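Local coordinates for protein FOKI restriction endonuclease (Planomicrobium okeanokoites, PDB 2FOK) that cuts double-stranded DNA as a type IIS restriction endonuclease, joining a DNA-recognition region to a separate cleavage domain that depends on metal ions, at residues E18-V23 with L117-Y122; I151-I156 with L272-R277; R164-L169 with G232-L237; M295-L300 with T308-I313. One frame throughout, in Å; residues are numbered along the deposited sequence.

Contact 1 of 4, residues E18-V23 with L117-Y122; sequences ENLKRV and LGFIEY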
loop_
_atom_site.group_PDB
_atom_site.type_symbol
_atom_site.label_atom_id
_atom_site.label_comp_id
_atom_site.label_asym_id
_atom_site.label_seq_id
_atom_site.Cartn_x
_atom_site.Cartn_y
_atom_site.Cartn_z
ATOM N N GLU A 18 -4.798 -21.971 -12.072
ATOM C CA GLU A 18 -5.672 -22.816 -12.878
ATOM C C GLU A 18 -6.965 -22.060 -13.144
ATOM O O GLU A 18 -7.673 -22.326 -14.119
ATOM C CB GLU A 18 -5.957 -24.140 -12.145
ATOM C CG GLU A 18 -6.557 -25.247 -13.014
ATOM C CD GLU A 18 -5.513 -26.198 -13.601
ATOM O OE1 GLU A 18 -4.941 -27.011 -12.830
ATOM O OE2 GLU A 18 -5.266 -26.138 -14.832
ATOM N N ASN A 19 -7.273 -21.111 -12.265
ATOM C CA ASN A 19 -8.465 -20.301 -12.434
ATOM C C ASN A 19 -8.132 -19.083 -13.314
ATOM O O ASN A 19 -8.985 -18.600 -14.054
ATOM C CB ASN A 19 -9.005 -19.869 -11.070
ATOM C CG ASN A 19 -9.805 -20.974 -10.380
ATOM O OD1 ASN A 19 -9.900 -21.012 -9.150
ATOM N ND2 ASN A 19 -10.381 -21.873 -11.169
ATOM N N LEU A 20 -6.892 -18.596 -13.236
ATOM C CA LEU A 20 -6.460 -17.470 -14.063
ATOM C C LEU A 20 -6.610 -17.887 -15.527
ATOM O O LEU A 20 -7.205 -17.173 -16.333
ATOM C CB LEU A 20 -4.994 -17.119 -13.780
ATOM C CG LEU A 20 -4.247 -16.271 -14.824
ATOM C CD1 LEU A 20 -4.810 -14.866 -14.832
ATOM C CD2 LEU A 20 -2.760 -16.235 -14.518
ATOM N N LYS A 21 -6.072 -19.060 -15.852
ATOM C CA LYS A 21 -6.122 -19.597 -17.201
ATOM C C LYS A 21 -7.549 -19.658 -17.735
ATOM O O LYS A 21 -7.826 -19.169 -18.830
ATOM C CB LYS A 21 -5.487 -20.991 -17.238
ATOM C CG LYS A 21 -4.693 -21.265 -18.532
ATOM C CD LYS A 21 -4.375 -22.752 -18.731
ATOM C CE LYS A 21 -3.454 -22.966 -19.918
ATOM N NZ LYS A 21 -2.706 -24.248 -19.810
ATOM N N ARG A 22 -8.449 -20.263 -16.967
ATOM C CA ARG A 22 -9.847 -20.381 -17.358
ATOM C C ARG A 22 -10.399 -19.004 -17.710
ATOM O O ARG A 22 -11.122 -18.847 -18.689
ATOM C CB ARG A 22 -10.663 -20.975 -16.210
ATOM C CG ARG A 22 -10.555 -22.490 -16.040
ATOM C CD ARG A 22 -11.460 -22.979 -14.897
ATOM N NE ARG A 22 -12.867 -22.658 -15.136
ATOM C CZ ARG A 22 -13.747 -23.511 -15.647
ATOM N NH1 ARG A 22 -13.369 -24.741 -15.969
ATOM N NH2 ARG A 22 -14.993 -23.125 -15.881
ATOM N N VAL A 23 -10.064 -18.010 -16.896
ATOM C CA VAL A 23 -10.519 -16.650 -17.131
ATOM C C VAL A 23 -10.042 -16.169 -18.497
ATOM O O VAL A 23 -10.764 -15.467 -19.200
ATOM C CB VAL A 23 -9.991 -15.679 -16.041
ATOM C CG1 VAL A 23 -10.311 -14.226 -16.429
ATOM C CG2 VAL A 23 -10.622 -16.022 -14.675
ATOM N N LEU A 117 -0.671 -9.387 -16.364
ATOM C CA LEU A 117 0.329 -10.221 -17.024
ATOM C C LEU A 117 0.255 -10.127 -18.545
ATOM O O LEU A 117 0.980 -10.821 -19.251
ATOM C CB LEU A 117 0.180 -11.679 -16.593
ATOM C CG LEU A 117 0.535 -11.970 -15.138
ATOM C CD1 LEU A 117 0.349 -13.450 -14.861
ATOM C CD2 LEU A 117 1.966 -11.534 -14.860
ATOM N N GLY A 118 -0.642 -9.280 -19.040
ATOM C CA GLY A 118 -0.765 -9.069 -20.470
ATOM C C GLY A 118 -1.504 -10.082 -21.318
ATOM O O GLY A 118 -1.280 -10.127 -22.529
ATOM N N PHE A 119 -2.388 -10.872 -20.721
ATOM C CA PHE A 119 -3.130 -11.877 -21.481
ATOM C C PHE A 119 -4.387 -11.297 -22.122
ATOM O O PHE A 119 -4.977 -11.901 -23.025
ATOM C CB PHE A 119 -3.489 -13.056 -20.586
ATOM C CG PHE A 119 -2.289 -13.826 -20.089
ATOM C CD1 PHE A 119 -1.249 -14.143 -20.952
ATOM C CD2 PHE A 119 -2.210 -14.233 -18.761
ATOM C CE1 PHE A 119 -0.151 -14.850 -20.507
ATOM C CE2 PHE A 119 -1.118 -14.943 -18.305
ATOM C CZ PHE A 119 -0.083 -15.254 -19.175
ATOM N N ILE A 120 -4.794 -10.127 -21.641
ATOM C CA ILE A 120 -5.941 -9.417 -22.190
ATOM C C ILE A 120 -5.559 -7.941 -22.147
ATOM O O ILE A 120 -4.760 -7.526 -21.308
ATOM C CB ILE A 120 -7.254 -9.668 -21.376
ATOM C CG1 ILE A 120 -7.195 -8.979 -20.014
ATOM C CG2 ILE A 120 -7.490 -11.177 -21.210
ATOM C CD1 ILE A 120 -8.382 -9.328 -19.102
ATOM N N GLU A 121 -6.093 -7.154 -23.072
ATOM C CA GLU A 121 -5.781 -5.729 -23.116
ATOM C C GLU A 121 -7.057 -4.940 -22.900
ATOM O O GLU A 121 -8.129 -5.401 -23.267
ATOM C CB GLU A 121 -5.158 -5.364 -24.469
ATOM C CG GLU A 121 -6.066 -5.628 -25.659
ATOM C CD GLU A 121 -5.298 -5.808 -26.969
ATOM O OE1 GLU A 121 -4.047 -5.777 -26.948
ATOM O OE2 GLU A 121 -5.948 -5.980 -28.026
ATOM N N TYR A 122 -6.925 -3.753 -22.311
ATOM C CA TYR A 122 -8.054 -2.867 -22.010
ATOM C C TYR A 122 -8.146 -1.734 -23.025
ATOM O O TYR A 122 -7.155 -1.062 -23.307
ATOM C CB TYR A 122 -7.882 -2.267 -20.605
ATOM C CG TYR A 122 -8.966 -1.289 -20.182
ATOM C CD1 TYR A 122 -10.283 -1.711 -20.032
ATOM C CD2 TYR A 122 -8.674 0.058 -19.930
ATOM C CE1 TYR A 122 -11.292 -0.831 -19.639
ATOM C CE2 TYR A 122 -9.681 0.962 -19.534
ATOM C CZ TYR A 122 -10.988 0.502 -19.389
ATOM O OH TYR A 122 -12.004 1.346 -18.973
#
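L20, on helix 17-24, meets the turn at 117-119 through a single methyl, CD2. Its CG stands anti to the backbone N (chi1 162°), which sends the leucine tip out from the helix to the two residues that receive it. CD2 lies 4.2 Å from L117 CD1, the two leucine chains passing at a slant. The same methyl comes 4.3 Å from F119 CE2, arriving at the rim of the phenyl ring, near its plane. One face of that ring has L117 O over its centre, because the Schellman turn at G118 folds the chain back after helix 104-116. W113 also packs on L20, and Y138 stacks on F119. The next residue, K21, points the other way and forms salt bridges with E148 and D143, while R22 pairs with E36. The touching atoms across this buried contact are all carbon, so cohesion here comes from dispersion and exclusion of water. With no polar bond to set direction, the fit depends on shape; K21 and R22, which bond elsewhere, take no part in the touch.

Contact 2 of 4, residues I151-I156 with L272-R277; sequences ILIEAI and LKVLRR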
loop_
_atom_site.group_PDB
_atom_site.type_symbol
_atom_site.label_atom_id
_atom_site.label_comp_id
_atom_site.label_asym_id
_atom_site.label_seq_id
_atom_site.Cartn_x
_atom_site.Cartn_y
_atom_site.Cartn_z
ATOM N N ILE A 151 5.592 -19.285 -21.298
ATOM C CA ILE A 151 4.677 -18.185 -21.554
ATOM C C ILE A 151 4.434 -17.375 -20.273
ATOM O O ILE A 151 4.455 -16.144 -20.294
ATOM C CB ILE A 151 3.335 -18.720 -22.115
ATOM C CG1 ILE A 151 3.538 -19.200 -23.558
ATOM C CG2 ILE A 151 2.283 -17.635 -22.089
ATOM C CD1 ILE A 151 2.324 -19.885 -24.167
ATOM N N LEU A 152 4.237 -18.071 -19.156
ATOM C CA LEU A 152 3.997 -17.417 -17.874
ATOM C C LEU A 152 5.158 -16.547 -17.397
ATOM O O LEU A 152 4.950 -15.418 -16.980
ATOM C CB LEU A 152 3.674 -18.462 -16.818
ATOM C CG LEU A 152 2.230 -18.960 -16.865
ATOM C CD1 LEU A 152 2.008 -20.009 -15.784
ATOM C CD2 LEU A 152 1.285 -17.781 -16.667
ATOM N N ILE A 153 6.377 -17.074 -17.465
ATOM C CA ILE A 153 7.572 -16.338 -17.047
ATOM C C ILE A 153 7.844 -15.124 -17.938
ATOM O O ILE A 153 8.406 -14.119 -17.493
ATOM C CB ILE A 153 8.816 -17.270 -17.068
ATOM C CG1 ILE A 153 8.761 -18.218 -15.865
ATOM C CG2 ILE A 153 10.108 -16.437 -17.074
ATOM C CD1 ILE A 153 10.041 -18.975 -15.617
ATOM N N GLU A 154 7.451 -15.215 -19.204
ATOM C CA GLU A 154 7.647 -14.107 -20.120
ATOM C C GLU A 154 6.615 -13.042 -19.809
ATOM O O GLU A 154 6.898 -11.850 -19.872
ATOM C CB GLU A 154 7.483 -14.570 -21.564
ATOM C CG GLU A 154 7.139 -13.444 -22.519
ATOM C CD GLU A 154 8.322 -13.005 -23.342
ATOM O OE1 GLU A 154 9.380 -13.673 -23.264
ATOM O OE2 GLU A 154 8.184 -11.992 -24.067
ATOM N N ALA A 155 5.407 -13.484 -19.488
ATOM C CA ALA A 155 4.320 -12.583 -19.149
ATOM C C ALA A 155 4.683 -11.759 -17.916
ATOM O O ALA A 155 4.560 -10.537 -17.914
ATOM C CB ALA A 155 3.053 -13.387 -18.884
ATOM N N ILE A 156 5.145 -12.435 -16.870
ATOM C CA ILE A 156 5.507 -11.756 -15.626
ATOM C C ILE A 156 6.729 -10.851 -15.747
ATOM O O ILE A 156 6.881 -9.912 -14.966
ATOM C CB ILE A 156 5.741 -12.774 -14.462
ATOM C CG1 ILE A 156 5.257 -12.150 -13.146
ATOM C CG2 ILE A 156 7.224 -13.185 -14.391
ATOM C CD1 ILE A 156 5.227 -13.105 -11.931
ATOM N N LEU A 272 17.650 -14.863 -11.166
ATOM C CA LEU A 272 18.722 -13.911 -11.455
ATOM C C LEU A 272 18.958 -13.795 -12.966
ATOM O O LEU A 272 19.380 -12.747 -13.463
ATOM C CB LEU A 272 20.011 -14.345 -10.744
ATOM C CG LEU A 272 20.110 -13.956 -9.263
ATOM C CD1 LEU A 272 20.936 -14.975 -8.501
ATOM C CD2 LEU A 272 20.736 -12.564 -9.144
ATOM N N LYS A 273 18.688 -14.885 -13.683
ATOM C CA LYS A 273 18.842 -14.924 -15.137
ATOM C C LYS A 273 17.786 -14.013 -15.758
ATOM O O LYS A 273 18.054 -13.284 -16.712
ATOM C CB LYS A 273 18.622 -16.346 -15.664
ATOM C CG LYS A 273 19.780 -17.303 -15.462
ATOM C CD LYS A 273 19.451 -18.669 -16.059
ATOM C CE LYS A 273 20.397 -19.747 -15.544
ATOM N NZ LYS A 273 19.642 -20.896 -14.987
ATOM N N VAL A 274 16.581 -14.083 -15.203
ATOM C CA VAL A 274 15.449 -13.291 -15.664
ATOM C C VAL A 274 15.734 -11.823 -15.362
ATOM O O VAL A 274 15.461 -10.955 -16.182
ATOM C CB VAL A 274 14.142 -13.759 -14.946
ATOM C CG1 VAL A 274 13.091 -12.670 -14.959
ATOM C CG2 VAL A 274 13.610 -15.028 -15.609
ATOM N N LEU A 275 16.304 -11.555 -14.193
ATOM C CA LEU A 275 16.622 -10.185 -13.797
ATOM C C LEU A 275 17.786 -9.655 -14.621
ATOM O O LEU A 275 17.760 -8.517 -15.095
ATOM C CB LEU A 275 16.987 -10.127 -12.304
ATOM C CG LEU A 275 16.797 -8.839 -11.486
ATOM C CD1 LEU A 275 18.101 -8.498 -10.787
ATOM C CD2 LEU A 275 16.361 -7.692 -12.356
ATOM N N ARG A 276 18.811 -10.484 -14.779
ATOM C CA ARG A 276 19.988 -10.103 -15.547
ATOM C C ARG A 276 19.577 -9.646 -16.950
ATOM O O ARG A 276 20.015 -8.598 -17.424
ATOM C CB ARG A 276 20.956 -11.291 -15.631
ATOM C CG ARG A 276 22.423 -10.933 -15.454
ATOM C CD ARG A 276 22.943 -11.315 -14.068
ATOM N NE ARG A 276 22.192 -10.666 -12.997
ATOM C CZ ARG A 276 21.934 -9.361 -12.946
ATOM N NH1 ARG A 276 22.368 -8.556 -13.908
ATOM N NH2 ARG A 276 21.232 -8.858 -11.937
ATOM N N ARG A 277 18.724 -10.432 -17.605
ATOM C CA ARG A 277 18.251 -10.096 -18.943
ATOM C C ARG A 277 17.334 -8.865 -18.934
ATOM O O ARG A 277 17.290 -8.115 -19.908
ATOM C CB ARG A 277 17.514 -11.295 -19.563
ATOM C CG ARG A 277 16.286 -10.911 -20.411
ATOM C CD ARG A 277 15.806 -12.033 -21.325
ATOM N NE ARG A 277 15.303 -11.498 -22.588
ATOM C CZ ARG A 277 14.268 -11.989 -23.262
ATOM N NH1 ARG A 277 13.609 -13.045 -22.798
ATOM N NH2 ARG A 277 13.875 -11.411 -24.391
#
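I153 and V274 have the nearest CA atoms of the two segments, 8.6 Å apart. Both segments are helical, one on helix 146-157 and the other on helix 269-279, and each keeps its own backbone bonds, such as A155 N to I151 O at 2.9 Å and R276 N to L272 O at 2.7 Å. The gap between them is bridged by two branch methyls: I153 CG2 touches V274 CG2 at 4.0 Å. In I153 the longer arm, CG1, lies anti to the carbonyl carbon (chi1 -75°), which puts the short branch CG2 anti to the backbone N and turns it to V274. The side chains are inclined to each other, and L239 and L166 extend the apolar patch, packing on I153 and V274 respectively. The next residue, E154, brings its carboxylate across to R277, about one turn beyond V274, and E154 OE1 stops 4.3 Å from R277 NH1, slanting to the guanidinium plane. This is too long for a salt bridge. The firmer polar partner of R277 is the carbonyl O of T285, which NH2 reaches by a hydrogen bond. The contact thus combines a small apolar touch with a loose pairing of opposite charges at the surface; the attraction between E154 and R277 is probably weakened by solvent and is likely to constrain the helices little.

Contact 3 of 4, residues R164-L169 with G232-L237; sequences RILTLL and GWLDKL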
loop_
_atom_site.group_PDB
_atom_site.type_symbol
_atom_site.label_atom_id
_atom_site.label_comp_id
_atom_site.label_asym_id
_atom_site.label_seq_id
_atom_site.Cartn_x
_atom_site.Cartn_y
_atom_site.Cartn_z
ATOM N N ARG A 164 10.623 -5.469 -9.926
ATOM C CA ARG A 164 11.039 -4.730 -8.737
ATOM C C ARG A 164 11.270 -5.675 -7.569
ATOM O O ARG A 164 12.214 -5.498 -6.810
ATOM C CB ARG A 164 9.986 -3.698 -8.326
ATOM C CG ARG A 164 10.354 -2.954 -7.055
ATOM C CD ARG A 164 11.770 -2.367 -7.157
ATOM N NE ARG A 164 12.021 -1.339 -6.147
ATOM C CZ ARG A 164 13.139 -0.617 -6.066
ATOM N NH1 ARG A 164 14.121 -0.804 -6.935
ATOM N NH2 ARG A 164 13.283 0.284 -5.103
ATOM N N ILE A 165 10.402 -6.667 -7.403
ATOM C CA ILE A 165 10.598 -7.609 -6.311
ATOM C C ILE A 165 11.927 -8.349 -6.538
ATOM O O ILE A 165 12.668 -8.603 -5.587
ATOM C CB ILE A 165 9.428 -8.635 -6.208
ATOM C CG1 ILE A 165 8.134 -7.923 -5.793
ATOM C CG2 ILE A 165 9.755 -9.707 -5.171
ATOM C CD1 ILE A 165 8.042 -7.574 -4.304
ATOM N N LEU A 166 12.226 -8.674 -7.799
ATOM C CA LEU A 166 13.460 -9.386 -8.154
ATOM C C LEU A 166 14.713 -8.550 -7.920
ATOM O O LEU A 166 15.766 -9.076 -7.570
ATOM C CB LEU A 166 13.426 -9.812 -9.620
ATOM C CG LEU A 166 12.466 -10.930 -10.027
ATOM C CD1 LEU A 166 12.848 -11.384 -11.431
ATOM C CD2 LEU A 166 12.520 -12.100 -9.039
ATOM N N THR A 167 14.596 -7.244 -8.130
ATOM C CA THR A 167 15.717 -6.340 -7.927
ATOM C C THR A 167 16.050 -6.230 -6.447
ATOM O O THR A 167 17.214 -6.112 -6.075
ATOM C CB THR A 167 15.403 -4.929 -8.476
ATOM O OG1 THR A 167 15.099 -5.016 -9.876
ATOM C CG2 THR A 167 16.595 -3.999 -8.284
ATOM N N LEU A 168 15.020 -6.282 -5.606
ATOM C CA LEU A 168 15.193 -6.175 -4.157
ATOM C C LEU A 168 15.785 -7.424 -3.509
ATOM O O LEU A 168 16.196 -7.387 -2.356
ATOM C CB LEU A 168 13.850 -5.857 -3.493
ATOM C CG LEU A 168 13.232 -4.504 -3.853
ATOM C CD1 LEU A 168 11.818 -4.407 -3.319
ATOM C CD2 LEU A 168 14.087 -3.415 -3.267
ATOM N N LEU A 169 15.824 -8.526 -4.247
ATOM C CA LEU A 169 16.357 -9.774 -3.710
ATOM C C LEU A 169 17.639 -10.191 -4.440
ATOM O O LEU A 169 18.250 -11.208 -4.114
ATOM C CB LEU A 169 15.305 -10.883 -3.849
ATOM C CG LEU A 169 13.985 -10.778 -3.081
ATOM C CD1 LEU A 169 13.041 -11.875 -3.534
ATOM C CD2 LEU A 169 14.237 -10.915 -1.591
ATOM N N GLY A 232 4.532 -14.585 -4.288
ATOM C CA GLY A 232 3.988 -15.929 -4.394
ATOM C C GLY A 232 3.902 -16.386 -5.843
ATOM O O GLY A 232 4.063 -17.572 -6.145
ATOM N N TRP A 233 3.648 -15.447 -6.750
ATOM C CA TRP A 233 3.575 -15.767 -8.175
ATOM C C TRP A 233 4.949 -16.248 -8.634
ATOM O O TRP A 233 5.069 -17.289 -9.285
ATOM C CB TRP A 233 3.165 -14.527 -8.985
ATOM C CG TRP A 233 1.725 -14.117 -8.797
ATOM C CD1 TRP A 233 0.717 -14.854 -8.210
ATOM C CD2 TRP A 233 1.133 -12.865 -9.177
ATOM N NE1 TRP A 233 -0.463 -14.131 -8.204
ATOM C CE2 TRP A 233 -0.236 -12.911 -8.790
ATOM C CE3 TRP A 233 1.622 -11.710 -9.805
ATOM C CZ2 TRP A 233 -1.111 -11.843 -9.013
ATOM C CZ3 TRP A 233 0.757 -10.653 -10.026
ATOM C CH2 TRP A 233 -0.600 -10.725 -9.630
ATOM N N LEU A 234 5.984 -15.491 -8.269
ATOM C CA LEU A 234 7.371 -15.803 -8.630
ATOM C C LEU A 234 7.881 -17.097 -8.004
ATOM O O LEU A 234 8.775 -17.740 -8.541
ATOM C CB LEU A 234 8.293 -14.671 -8.198
ATOM C CG LEU A 234 8.057 -13.283 -8.775
ATOM C CD1 LEU A 234 8.855 -12.272 -7.977
ATOM C CD2 LEU A 234 8.473 -13.262 -10.240
ATOM N N ASP A 235 7.324 -17.461 -6.856
ATOM C CA ASP A 235 7.734 -18.675 -6.168
ATOM C C ASP A 235 7.276 -19.872 -6.994
ATOM O O ASP A 235 8.075 -20.743 -7.344
ATOM C CB ASP A 235 7.112 -18.708 -4.770
ATOM C CG ASP A 235 7.437 -19.980 -4.008
ATOM O OD1 ASP A 235 8.531 -20.066 -3.397
ATOM O OD2 ASP A 235 6.583 -20.897 -4.014
ATOM N N LYS A 236 5.989 -19.892 -7.323
ATOM C CA LYS A 236 5.410 -20.969 -8.102
ATOM C C LYS A 236 6.035 -21.125 -9.487
ATOM O O LYS A 236 5.903 -22.179 -10.112
ATOM C CB LYS A 236 3.900 -20.762 -8.226
ATOM C CG LYS A 236 3.172 -20.956 -6.904
ATOM C CD LYS A 236 1.737 -21.424 -7.082
ATOM C CE LYS A 236 0.752 -20.281 -6.809
ATOM N NZ LYS A 236 1.055 -19.533 -5.553
ATOM N N LEU A 237 6.725 -20.090 -9.959
ATOM C CA LEU A 237 7.368 -20.130 -11.268
ATOM C C LEU A 237 8.859 -20.407 -11.123
ATOM O O LEU A 237 9.592 -20.424 -12.110
ATOM C CB LEU A 237 7.147 -18.810 -12.027
ATOM C CG LEU A 237 5.741 -18.624 -12.615
ATOM C CD1 LEU A 237 5.560 -17.201 -13.093
ATOM C CD2 LEU A 237 5.527 -19.597 -13.772
#
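L234 packs against I165 and L166 in a buried, wholly apolar helix-to-helix contact inside the second recognition subdomain, between helix 160-169 and the C-terminal turn of helix 222-236. The backbones stay well apart, with L166 CA 8.9 Å from L234 CA, and the leucine bridges the distance. One methyl does the work: L234 CD1 sits 3.9 Å from I165 CG2 and 3.8 Å from L166 CD2, so it touches two consecutive residues of the facing helix. I165 offers the branch methyl that lies anti to its backbone N, while its CG1 arm runs beside that nitrogen. L166 reaches in differently. Its CG is anti to the carbonyl carbon (chi1 -71°), and the methyl CD2 at the end of the chain comes nearer to L234 than the base of the side chain does. I156 of helix 146-157 also packs on L234, and V240 joins it both by side-chain packing and by a backbone hydrogen bond where the chain leaves the helix for strand 240-248. V274 and L275 of helix 269-279 pack against L166. Apolar residues from several short helices meeting in this way form the core of a helical DNA-recognition module, consistent with the helix-turn-helix clan to which this subdomain belongs.

Contact 4 of 4, residues M295-L300 with T308-I313; sequences MLATNL and TRRALI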
loop_
_atom_site.group_PDB
_atom_site.type_symbol
_atom_site.label_atom_id
_atom_site.label_comp_id
_atom_site.label_asym_id
_atom_site.label_seq_id
_atom_site.Cartn_x
_atom_site.Cartn_y
_atom_site.Cartn_z
ATOM N N MET A 295 -2.218 2.309 -13.237
ATOM C CA MET A 295 -1.376 1.654 -12.249
ATOM C C MET A 295 -0.505 2.636 -11.476
ATOM O O MET A 295 0.133 2.264 -10.489
ATOM C CB MET A 295 -0.497 0.586 -12.921
ATOM C CG MET A 295 0.736 1.102 -13.665
ATOM S SD MET A 295 1.998 -0.204 -13.879
ATOM C CE MET A 295 3.441 0.592 -13.197
ATOM N N LEU A 296 -0.510 3.891 -11.910
ATOM C CA LEU A 296 0.312 4.924 -11.292
ATOM C C LEU A 296 -0.271 5.540 -10.018
ATOM O O LEU A 296 0.292 6.480 -9.474
ATOM C CB LEU A 296 0.619 6.019 -12.331
ATOM C CG LEU A 296 1.035 5.512 -13.728
ATOM C CD1 LEU A 296 1.289 6.683 -14.677
ATOM C CD2 LEU A 296 2.291 4.671 -13.611
ATOM N N ALA A 297 -1.390 5.001 -9.541
ATOM C CA ALA A 297 -2.037 5.476 -8.318
ATOM C C ALA A 297 -3.288 4.652 -8.074
ATOM O O ALA A 297 -4.055 4.413 -9.006
ATOM C CB ALA A 297 -2.401 6.972 -8.430
ATOM N N THR A 298 -3.496 4.228 -6.825
ATOM C CA THR A 298 -4.667 3.422 -6.485
ATOM C C THR A 298 -5.723 4.118 -5.619
ATOM O O THR A 298 -6.630 4.771 -6.143
ATOM C CB THR A 298 -4.263 2.086 -5.782
ATOM O OG1 THR A 298 -3.833 2.346 -4.438
ATOM C CG2 THR A 298 -3.139 1.393 -6.539
ATOM N N ASN A 299 -5.599 3.976 -4.300
ATOM C CA ASN A 299 -6.557 4.535 -3.350
ATOM C C ASN A 299 -6.275 5.967 -2.936
ATOM O O ASN A 299 -6.374 6.318 -1.759
ATOM C CB ASN A 299 -6.619 3.637 -2.110
ATOM C CG ASN A 299 -6.681 2.163 -2.466
ATOM O OD1 ASN A 299 -7.195 1.792 -3.523
ATOM N ND2 ASN A 299 -6.158 1.314 -1.589
ATOM N N LEU A 300 -5.947 6.795 -3.913
ATOM C CA LEU A 300 -5.639 8.191 -3.679
ATOM C C LEU A 300 -6.807 9.045 -4.152
ATOM O O LEU A 300 -7.176 8.996 -5.317
ATOM C CB LEU A 300 -4.374 8.565 -4.459
ATOM C CG LEU A 300 -3.454 9.689 -3.970
ATOM C CD1 LEU A 300 -2.605 9.192 -2.790
ATOM C CD2 LEU A 300 -2.567 10.142 -5.136
ATOM N N THR A 308 -2.076 11.270 -14.085
ATOM C CA THR A 308 -1.644 11.986 -15.273
ATOM C C THR A 308 -0.249 12.577 -15.075
ATOM O O THR A 308 0.636 12.407 -15.920
ATOM C CB THR A 308 -2.628 13.115 -15.628
ATOM O OG1 THR A 308 -3.963 12.595 -15.630
ATOM C CG2 THR A 308 -2.321 13.681 -17.003
ATOM N N ARG A 309 -0.060 13.259 -13.951
ATOM C CA ARG A 309 1.223 13.876 -13.620
ATOM C C ARG A 309 2.368 12.861 -13.696
ATOM O O ARG A 309 3.411 13.132 -14.288
ATOM C CB ARG A 309 1.147 14.487 -12.219
ATOM C CG ARG A 309 2.211 15.528 -11.908
ATOM C CD ARG A 309 2.719 15.321 -10.488
ATOM N NE ARG A 309 1.896 16.003 -9.495
ATOM C CZ ARG A 309 1.498 15.488 -8.331
ATOM N NH1 ARG A 309 1.837 14.256 -7.974
ATOM N NH2 ARG A 309 0.762 16.229 -7.513
ATOM N N ARG A 310 2.183 11.694 -13.089
ATOM C CA ARG A 310 3.219 10.672 -13.141
ATOM C C ARG A 310 3.349 10.111 -14.560
ATOM O O ARG A 310 4.435 9.739 -14.978
ATOM C CB ARG A 310 2.912 9.557 -12.141
ATOM C CG ARG A 310 3.265 9.948 -10.708
ATOM C CD ARG A 310 2.606 9.044 -9.665
ATOM N NE ARG A 310 2.854 9.546 -8.318
ATOM C CZ ARG A 310 2.185 9.170 -7.236
ATOM N NH1 ARG A 310 1.213 8.278 -7.326
ATOM N NH2 ARG A 310 2.465 9.719 -6.062
ATOM N N ALA A 311 2.244 10.073 -15.302
ATOM C CA ALA A 311 2.253 9.557 -16.675
ATOM C C ALA A 311 3.080 10.455 -17.585
ATOM O O ALA A 311 3.879 9.979 -18.396
ATOM C CB ALA A 311 0.828 9.458 -17.209
ATOM N N LEU A 312 2.872 11.758 -17.445
ATOM C CA LEU A 312 3.588 12.742 -18.227
ATOM C C LEU A 312 5.077 12.816 -17.871
ATOM O O LEU A 312 5.892 13.207 -18.702
ATOM C CB LEU A 312 2.928 14.107 -18.046
ATOM C CG LEU A 312 1.551 14.170 -18.700
ATOM C CD1 LEU A 312 0.873 15.488 -18.388
ATOM C CD2 LEU A 312 1.724 13.965 -20.203
ATOM N N ILE A 313 5.444 12.463 -16.642
ATOM C CA ILE A 313 6.854 12.492 -16.294
ATOM C C ILE A 313 7.526 11.285 -16.941
ATOM O O ILE A 313 8.666 11.361 -17.392
ATOM C CB ILE A 313 7.098 12.449 -14.766
ATOM C CG1 ILE A 313 6.418 13.634 -14.072
ATOM C CG2 ILE A 313 8.580 12.544 -14.494
ATOM C CD1 ILE A 313 6.192 13.422 -12.565
#
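L296 CA and R310 CA come within 6.7 Å where the irregular segment 295-300 runs past helix 303-319. R310 spans the gap with a chain extended from CG to NE, and its NH1 donates to L296 O at 2.9 Å. The bond is fairly straight (156° at the hydrogen), and the acceptor lies at the guanidinium edge, while the donor lies in the carbonyl plane. NE and NH2 form salt bridges with D347 and E189, so three groups fix the rotation of this buried guanidinium. A297 CB adds a contact at 4.0 Å from R310 NH1. The L296 side chain itself packs its CD1 against the helix, 3.6 Å from A311 N and 3.8 Å from A311 CB. A leucine in place of R310 has no N-H to give, so the 295-300 loop would probably be held less firmly, with E189 losing this partner and D347 left to R309. An arginine on a helix thus ties down the loop leading into that helix, in the D3 domain, a member of the helix-turn-helix clan.

How the contacts relate
Contacts 1, 2 and 3 form one continuous body of packing. Contact 1 adjoins contact 2 through helix 146-157, with F119 CZ 3.7 Å from A155 CB, although their centres are 18 Å apart and they belong to different recognition subdomains. Contacts 2 and 3 are closer still, with centres about 10 Å apart, and share the second subdomain; the segments of contact 3 fall between those of contact 2 in sequence, and I156 CD1 meets L234 CD2 at 3.7 Å. Contact 4 stands apart in the D3 domain, its nearest atoms about 9 Å from contact 3. With contacts 1 to 3 in the recognition subdomains and contact 4 in D3, all four concern the architecture of the DNA-recognition part of the chain.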